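Local coordinates for protein tyrosine--tRNA ligase (Pyrococcus horikoshii, PDB 2CYC) that probably charges tRNA(Tyr) with tyrosine in two steps, first activating the amino acid with ATP and then transferring it to the acceptor end of the tRNA, at residues I7-V10 and L11-P14; L24-L27 and F28-A32; D86-V89 and I90-V93. All coordinates share one frame; numbering follows the deposited sequence.

Contact 1: residues I7-V10 and L11-P14; sequences INLV and LKKP
Ile7 meets Leu11, one helical turn further on, through backbone and side chain alike. Ile7 O accepts from Leu11 N at 2.9 Å, and the donor sits in the carbonyl plane. The two side chains run alongside each other and point the same way, Ile7 CG2 lying 3.8 Å from Leu11 CD2. CG2 is the branch opposite the backbone N of Ile7, whereas CG1 (chi1 -72°) turns beside that N and carries CD1 to Arg25 instead. With an alanine in place of Leu11, both methyls would go, which would probably leave Ile7 CG2 without this neighbour and open a gap next to Leu24.

At Asn8 the backbone bond is less straight: Asn8 O takes Lys12 N at 2.8 Å, but the N-H...O angle is only 137° and the donor is tilted 24° from the carbonyl plane. This marks the C-terminal end of helix 3-11, since Lys12 is the first residue to leave helical backbone angles. The chain then passes a cis peptide before Pro14 into strand 15-19, which pairs antiparallel with strand 214-223 of the Rossmann-fold sheet.

Leu9 contributes CD1, which lies alongside Lys12 CD at 3.8 Å. Lys12 CG occupies the crowded position between its own N and carbonyl carbon, and it comes within 3.1 Å of Leu9 O. A bend further along the chain delivers Lys12 NZ to salt bridges with Glu300 and Asp60.

Val10 CB lies 4.0 Å from Leu11 CD2, and the Val10 side chain also packs on Phe61 of helix 48-63. Lys57 NZ from that helix donates to Val10 O, Leu9 O and Lys12 O, probably placing a positive charge at the carbonyl end of helix 3-11, while Thr15 OG1 bonds to Val10 O as well.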
loop_
_atom_site.group_PDB
_atom_site.type_symbol
_atom_site.label_atom_id
_atom_site.label_comp_id
_atom_site.label_asym_id
_atom_site.label_seq_id
_atom_site.Cartn_x
_atom_site.Cartn_y
_atom_site.Cartn_z
ATOM N N ILE A 7 -35.276 10.922 1.976
ATOM C CA ILE A 7 -34.924 9.550 2.297
ATOM C C ILE A 7 -35.441 8.609 1.223
ATOM O O ILE A 7 -34.714 7.730 0.765
ATOM C CB ILE A 7 -35.509 9.137 3.664
ATOM C CG1 ILE A 7 -34.731 9.855 4.776
ATOM C CG2 ILE A 7 -35.468 7.611 3.819
ATOM C CD1 ILE A 7 -35.268 9.621 6.189
ATOM N N ASN A 8 -36.690 8.801 0.805
ATOM C CA ASN A 8 -37.272 7.937 -0.222
ATOM C C ASN A 8 -36.528 8.019 -1.553
ATOM O O ASN A 8 -36.426 7.029 -2.269
ATOM C CB ASN A 8 -38.748 8.272 -0.459
ATOM C CG ASN A 8 -39.642 7.795 0.665
ATOM O OD1 ASN A 8 -39.277 6.900 1.428
ATOM N ND2 ASN A 8 -40.829 8.378 0.762
ATOM N N LEU A 9 -36.031 9.201 -1.899
ATOM C CA LEU A 9 -35.282 9.361 -3.145
ATOM C C LEU A 9 -34.013 8.496 -3.064
ATOM O O LEU A 9 -33.611 7.865 -4.044
ATOM C CB LEU A 9 -34.887 10.832 -3.352
ATOM C CG LEU A 9 -35.550 11.781 -4.373
ATOM C CD1 LEU A 9 -36.512 11.055 -5.283
ATOM C CD2 LEU A 9 -36.251 12.907 -3.624
ATOM N N VAL A 10 -33.378 8.468 -1.893
ATOM C CA VAL A 10 -32.161 7.672 -1.734
ATOM C C VAL A 10 -32.511 6.183 -1.760
ATOM O O VAL A 10 -31.806 5.370 -2.360
ATOM C CB VAL A 10 -31.447 8.005 -0.399
ATOM C CG1 VAL A 10 -30.277 7.037 -0.156
ATOM C CG2 VAL A 10 -30.947 9.434 -0.430
ATOM N N LEU A 11 -33.628 5.850 -1.121
ATOM C CA LEU A 11 -34.102 4.477 -1.012
ATOM C C LEU A 11 -34.751 3.853 -2.249
ATOM O O LEU A 11 -34.715 2.638 -2.408
ATOM C CB LEU A 11 -35.078 4.380 0.166
ATOM C CG LEU A 11 -34.493 4.220 1.573
ATOM C CD1 LEU A 11 -34.009 2.800 1.747
ATOM C CD2 LEU A 11 -33.348 5.205 1.801
ATOM N N LYS A 12 -35.320 4.659 -3.135
ATOM C CA LYS A 12 -35.993 4.099 -4.302
ATOM C C LYS A 12 -35.110 3.258 -5.222
ATOM O O LYS A 12 -33.908 3.524 -5.378
ATOM C CB LYS A 12 -36.669 5.204 -5.114
ATOM C CG LYS A 12 -35.733 6.292 -5.578
ATOM C CD LYS A 12 -36.468 7.376 -6.374
ATOM C CE LYS A 12 -36.964 6.863 -7.720
ATOM N NZ LYS A 12 -37.251 7.978 -8.660
ATOM N N LYS A 13 -35.722 2.237 -5.828
ATOM C CA LYS A 13 -35.010 1.344 -6.738
ATOM C C LYS A 13 -34.332 2.181 -7.797
ATOM O O LYS A 13 -34.847 3.220 -8.187
ATOM C CB LYS A 13 -35.977 0.355 -7.397
ATOM C CG LYS A 13 -36.463 -0.719 -6.448
ATOM C CD LYS A 13 -37.292 -1.777 -7.161
ATOM C CE LYS A 13 -37.277 -3.086 -6.372
ATOM N NZ LYS A 13 -37.589 -2.890 -4.928
ATOM N N PRO A 14 -33.211 1.694 -8.344
ATOM C CA PRO A 14 -32.546 0.419 -8.049
ATOM C C PRO A 14 -31.776 0.250 -6.731
ATOM O O PRO A 14 -31.002 -0.693 -6.595
ATOM C CB PRO A 14 -31.651 0.225 -9.270
ATOM C CG PRO A 14 -31.186 1.637 -9.528
ATOM C CD PRO A 14 -32.478 2.441 -9.383
#

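Contact 2: residues L24-L27 and F28-A32; sequences LRHL and FEIGA
Arg25 reaches across to Glu29 with an extended chain, and the two side chains meet at an oblique crossing. Arg25 NE donates to Glu29 OE1 at 3.1 Å in a nearly straight salt bridge (N-H...O 174°). The oxygen lies in the guanidinium plane, at its edge, yet is itself approached from above the carboxylate, whose plane is turned 73° from the guanidinium. A water closes the ring, accepting from Arg25 NH1 and donating to Glu29 OE1.

Ile30 slants over the His26 ring, its CG1 held between its N and carbonyl carbon (chi1 67°) and its CD1 over one face of the imidazole, 3.9 Å from the centroid, a CH-pi contact; Ile30 CG2 approaches His26 CE1 to 3.4 Å.

Leu24 and Phe28, by contrast, run side by side on the buried flank, with Leu24 CD1 3.8 Å from Phe28 CE1. Leu27 likewise faces inward, its CD2 4.0 Å from Ala32 CB, and both residues pack on Leu216 of strand 214-223.

The turn ends helix 21-30 as a Schellman motif: Gly31 adopts positive phi, Gly31 N donates to Phe28 O (3.3 Å), and Ala32 N donates to Leu27 O at 3.1 Å. A second water donates to Leu27 O (2.6 Å) and to Ala32 O. Polar pairing on one flank and hydrocarbon packing on the other thus make this turn amphipathic, while the amide and water together satisfy the carbonyl at the helix end.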
loop_
_atom_site.group_PDB
_atom_site.type_symbol
_atom_site.label_atom_id
_atom_site.label_comp_id
_atom_site.label_asym_id
_atom_site.label_seq_id
_atom_site.Cartn_x
_atom_site.Cartn_y
_atom_site.Cartn_z
ATOM N N LEU A 24 -28.367 7.925 7.653
ATOM C CA LEU A 24 -28.747 8.800 6.550
ATOM C C LEU A 24 -29.661 9.904 7.066
ATOM O O LEU A 24 -29.472 11.085 6.760
ATOM C CB LEU A 24 -29.474 7.995 5.464
ATOM C CG LEU A 24 -30.114 8.789 4.316
ATOM C CD1 LEU A 24 -29.030 9.426 3.438
ATOM C CD2 LEU A 24 -30.995 7.852 3.493
ATOM N N ARG A 25 -30.666 9.508 7.842
ATOM C CA ARG A 25 -31.618 10.453 8.406
ATOM C C ARG A 25 -30.878 11.424 9.321
ATOM O O ARG A 25 -31.134 12.624 9.314
ATOM C CB ARG A 25 -32.700 9.695 9.182
ATOM C CG ARG A 25 -33.681 10.586 9.942
ATOM C CD ARG A 25 -34.779 9.730 10.543
ATOM N NE ARG A 25 -35.587 10.441 11.521
ATOM C CZ ARG A 25 -36.580 9.875 12.199
ATOM N NH1 ARG A 25 -37.271 10.581 13.076
ATOM N NH2 ARG A 25 -36.877 8.595 11.994
ATOM N N HIS A 26 -29.956 10.885 10.107
ATOM C CA HIS A 26 -29.146 11.688 11.004
ATOM C C HIS A 26 -28.403 12.752 10.187
ATOM O O HIS A 26 -28.416 13.934 10.536
ATOM C CB HIS A 26 -28.152 10.780 11.733
ATOM C CG HIS A 26 -27.189 11.511 12.616
ATOM N ND1 HIS A 26 -27.598 12.314 13.661
ATOM C CD2 HIS A 26 -25.836 11.546 12.621
ATOM C CE1 HIS A 26 -26.537 12.810 14.272
ATOM N NE2 HIS A 26 -25.455 12.358 13.662
ATOM N N LEU A 27 -27.760 12.335 9.095
ATOM C CA LEU A 27 -27.035 13.289 8.260
ATOM C C LEU A 27 -27.955 14.383 7.719
ATOM O O LEU A 27 -27.573 15.548 7.682
ATOM C CB LEU A 27 -26.339 12.586 7.091
ATOM C CG LEU A 27 -25.245 11.570 7.431
ATOM C CD1 LEU A 27 -24.433 11.275 6.174
ATOM C CD2 LEU A 27 -24.341 12.116 8.523
ATOM N N PHE A 28 -29.156 14.006 7.280
ATOM C CA PHE A 28 -30.105 14.987 6.764
ATOM C C PHE A 28 -30.494 15.973 7.862
ATOM O O PHE A 28 -30.466 17.187 7.655
ATOM C CB PHE A 28 -31.372 14.300 6.232
ATOM C CG PHE A 28 -31.230 13.740 4.831
ATOM C CD1 PHE A 28 -31.898 12.568 4.467
ATOM C CD2 PHE A 28 -30.457 14.393 3.874
ATOM C CE1 PHE A 28 -31.798 12.051 3.167
ATOM C CE2 PHE A 28 -30.349 13.887 2.567
ATOM C CZ PHE A 28 -31.023 12.713 2.217
ATOM N N GLU A 29 -30.835 15.442 9.034
ATOM C CA GLU A 29 -31.257 16.265 10.163
ATOM C C GLU A 29 -30.225 17.243 10.705
ATOM O O GLU A 29 -30.563 18.389 11.002
ATOM C CB GLU A 29 -31.761 15.378 11.306
ATOM C CG GLU A 29 -33.126 14.761 11.032
ATOM C CD GLU A 29 -33.662 13.945 12.202
ATOM O OE1 GLU A 29 -34.749 13.329 12.057
ATOM O OE2 GLU A 29 -32.999 13.922 13.263
ATOM N N ILE A 30 -28.971 16.810 10.825
ATOM C CA ILE A 30 -27.934 17.685 11.361
ATOM C C ILE A 30 -27.364 18.628 10.314
ATOM O O ILE A 30 -26.517 19.462 10.620
ATOM C CB ILE A 30 -26.785 16.863 11.971
ATOM C CG1 ILE A 30 -26.054 16.098 10.859
ATOM C CG2 ILE A 30 -27.347 15.905 13.026
ATOM C CD1 ILE A 30 -25.029 15.110 11.359
ATOM N N GLY A 31 -27.832 18.494 9.081
ATOM C CA GLY A 31 -27.344 19.349 8.015
ATOM C C GLY A 31 -25.897 19.079 7.640
ATOM O O GLY A 31 -25.166 19.990 7.247
ATOM N N ALA A 32 -25.470 17.828 7.760
ATOM C CA ALA A 32 -24.102 17.480 7.403
ATOM C C ALA A 32 -23.900 17.653 5.895
ATOM O O ALA A 32 -24.858 17.645 5.125
ATOM C CB ALA A 32 -23.815 16.039 7.808
HETATM O O HOH W 1 -36.721 13.173 14.032
HETATM O O HOH W 2 -27.466 17.071 5.527
#

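Contact 3: residues D86-V89 and I90-V93; sequences DLEV and IQEV
Val89 and Val93 touch through one branch each, Val89 CG1 lying 4.1 Å from Val93 CG2, where the two side chains meet at an angle. The same Val93 methyl rests 3.2 Å from Val89 O, the carbonyl that accepts from Val93 N. In Val89, CG1 stands opposite the backbone N (chi1 175°), which turns this branch along the helix toward Val93.

A second crossing joins Leu87 and Gln91: Leu87 CG is 4.0 Å from Gln91 CD, and the extended glutamine also brings CG to 3.4 Å from Leu87 O. Ile90 lies against the start of the helix instead, its CG1 3.5 Å from Asp86 O.

Behind these side chains are four successive i to i+4 backbone bonds, from Ile90 N to Asp86 O through Val93 N to Val89 O, which fix the spacing of the turns. The next shell packs against these faces. Leu87 packs on Trp75 and Trp78 of helix 74-79 and on Gln132 of the second subunit; Val89 meets Val371 near the C-terminus, and Val93 meets Met368 of helix 363-370. Of the acidic groups, Glu92 OE2 forms a salt bridge with Lys96 NZ, whereas Glu88 has a long, weak ion pair with Arg205 of the second subunit.

The first turn is fastened by Asp86, whose OD1 accepts from Val89 N at 3.1 Å (N-H...O 157°). That donor approaches from above the carboxylate plane, 57° out of it. The negative group would probably also interact favourably with the positive end of the helix dipole. An aspartate directly before the first helical residue, bonded to the amide three positions on, is the classical N-cap, and here it opens helix 87-108 of the class I catalytic domain.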
loop_
_atom_site.group_PDB
_atom_site.type_symbol
_atom_site.label_atom_id
_atom_site.label_comp_id
_atom_site.label_asym_id
_atom_site.label_seq_id
_atom_site.Cartn_x
_atom_site.Cartn_y
_atom_site.Cartn_z
ATOM N N ASP A 86 -2.229 -0.320 -19.550
ATOM C CA ASP A 86 -1.626 0.883 -20.122
ATOM C C ASP A 86 -2.341 2.100 -19.531
ATOM O O ASP A 86 -3.375 2.545 -20.043
ATOM C CB ASP A 86 -1.767 0.875 -21.655
ATOM C CG ASP A 86 -0.966 1.988 -22.331
ATOM O OD1 ASP A 86 -0.959 3.134 -21.819
ATOM O OD2 ASP A 86 -0.349 1.721 -23.389
ATOM N N LEU A 87 -1.788 2.632 -18.447
ATOM C CA LEU A 87 -2.370 3.787 -17.772
ATOM C C LEU A 87 -2.711 4.919 -18.738
ATOM O O LEU A 87 -3.751 5.561 -18.601
ATOM C CB LEU A 87 -1.413 4.294 -16.687
ATOM C CG LEU A 87 -1.897 5.481 -15.845
ATOM C CD1 LEU A 87 -3.242 5.144 -15.199
ATOM C CD2 LEU A 87 -0.861 5.798 -14.776
ATOM N N GLU A 88 -1.834 5.159 -19.712
ATOM C CA GLU A 88 -2.043 6.211 -20.707
ATOM C C GLU A 88 -3.347 5.996 -21.473
ATOM O O GLU A 88 -4.131 6.928 -21.656
ATOM C CB GLU A 88 -0.898 6.215 -21.718
ATOM C CG GLU A 88 0.470 6.406 -21.122
ATOM C CD GLU A 88 0.905 7.841 -21.183
ATOM O OE1 GLU A 88 0.177 8.696 -20.633
ATOM O OE2 GLU A 88 1.970 8.113 -21.786
ATOM N N VAL A 89 -3.552 4.768 -21.947
ATOM C CA VAL A 89 -4.752 4.439 -22.695
ATOM C C VAL A 89 -5.969 4.504 -21.778
ATOM O O VAL A 89 -7.045 4.955 -22.189
ATOM C CB VAL A 89 -4.642 3.035 -23.338
ATOM C CG1 VAL A 89 -5.951 2.663 -24.019
ATOM C CG2 VAL A 89 -3.507 3.030 -24.366
ATOM N N ILE A 90 -5.794 4.050 -20.538
ATOM C CA ILE A 90 -6.867 4.083 -19.553
ATOM C C ILE A 90 -7.348 5.524 -19.388
ATOM O O ILE A 90 -8.547 5.801 -19.412
ATOM C CB ILE A 90 -6.368 3.525 -18.196
ATOM C CG1 ILE A 90 -6.316 1.999 -18.274
ATOM C CG2 ILE A 90 -7.270 3.996 -17.041
ATOM C CD1 ILE A 90 -5.546 1.344 -17.129
ATOM N N GLN A 91 -6.397 6.442 -19.258
ATOM C CA GLN A 91 -6.723 7.852 -19.080
ATOM C C GLN A 91 -7.398 8.500 -20.290
ATOM O O GLN A 91 -8.306 9.321 -20.143
ATOM C CB GLN A 91 -5.459 8.615 -18.665
ATOM C CG GLN A 91 -5.085 8.306 -17.210
ATOM C CD GLN A 91 -3.740 8.867 -16.776
ATOM O OE1 GLN A 91 -3.536 9.169 -15.598
ATOM N NE2 GLN A 91 -2.817 8.987 -17.713
ATOM N N GLU A 92 -6.975 8.116 -21.486
ATOM C CA GLU A 92 -7.569 8.675 -22.686
ATOM C C GLU A 92 -9.011 8.182 -22.803
ATOM O O GLU A 92 -9.927 8.955 -23.110
ATOM C CB GLU A 92 -6.767 8.255 -23.921
ATOM C CG GLU A 92 -7.527 8.485 -25.216
ATOM C CD GLU A 92 -6.656 8.369 -26.445
ATOM O OE1 GLU A 92 -5.792 7.464 -26.482
ATOM O OE2 GLU A 92 -6.850 9.178 -27.381
ATOM N N VAL A 93 -9.198 6.886 -22.554
ATOM C CA VAL A 93 -10.517 6.267 -22.614
ATOM C C VAL A 93 -11.456 6.878 -21.578
ATOM O O VAL A 93 -12.614 7.172 -21.871
ATOM C CB VAL A 93 -10.432 4.741 -22.363
ATOM C CG1 VAL A 93 -11.827 4.167 -22.158
ATOM C CG2 VAL A 93 -9.750 4.050 -23.554
#

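Overall arrangement
Contacts 1 and 2 are neighbours: their centres are 16 Å apart, and the helices 3-11 and 21-30 that carry them pack together. Leu24 CD2 lies 3.8 Å from Val10 CG1 and 3.9 Å from Leu11 CD2, so one leucine methyl packs against both residues. Contact 3 stands apart, its centre about 34 Å from that of contact 1, on the opposite side of the chain's centre, and about 39 Å from that of contact 2. It comes closer to the substrate pocket, without lining it: the side chain of Ile90 is about 11 Å from the bound tyrosine and about 10 Å from that of Tyr168, whereas contacts 1 and 2 lie away from the tyrosine site.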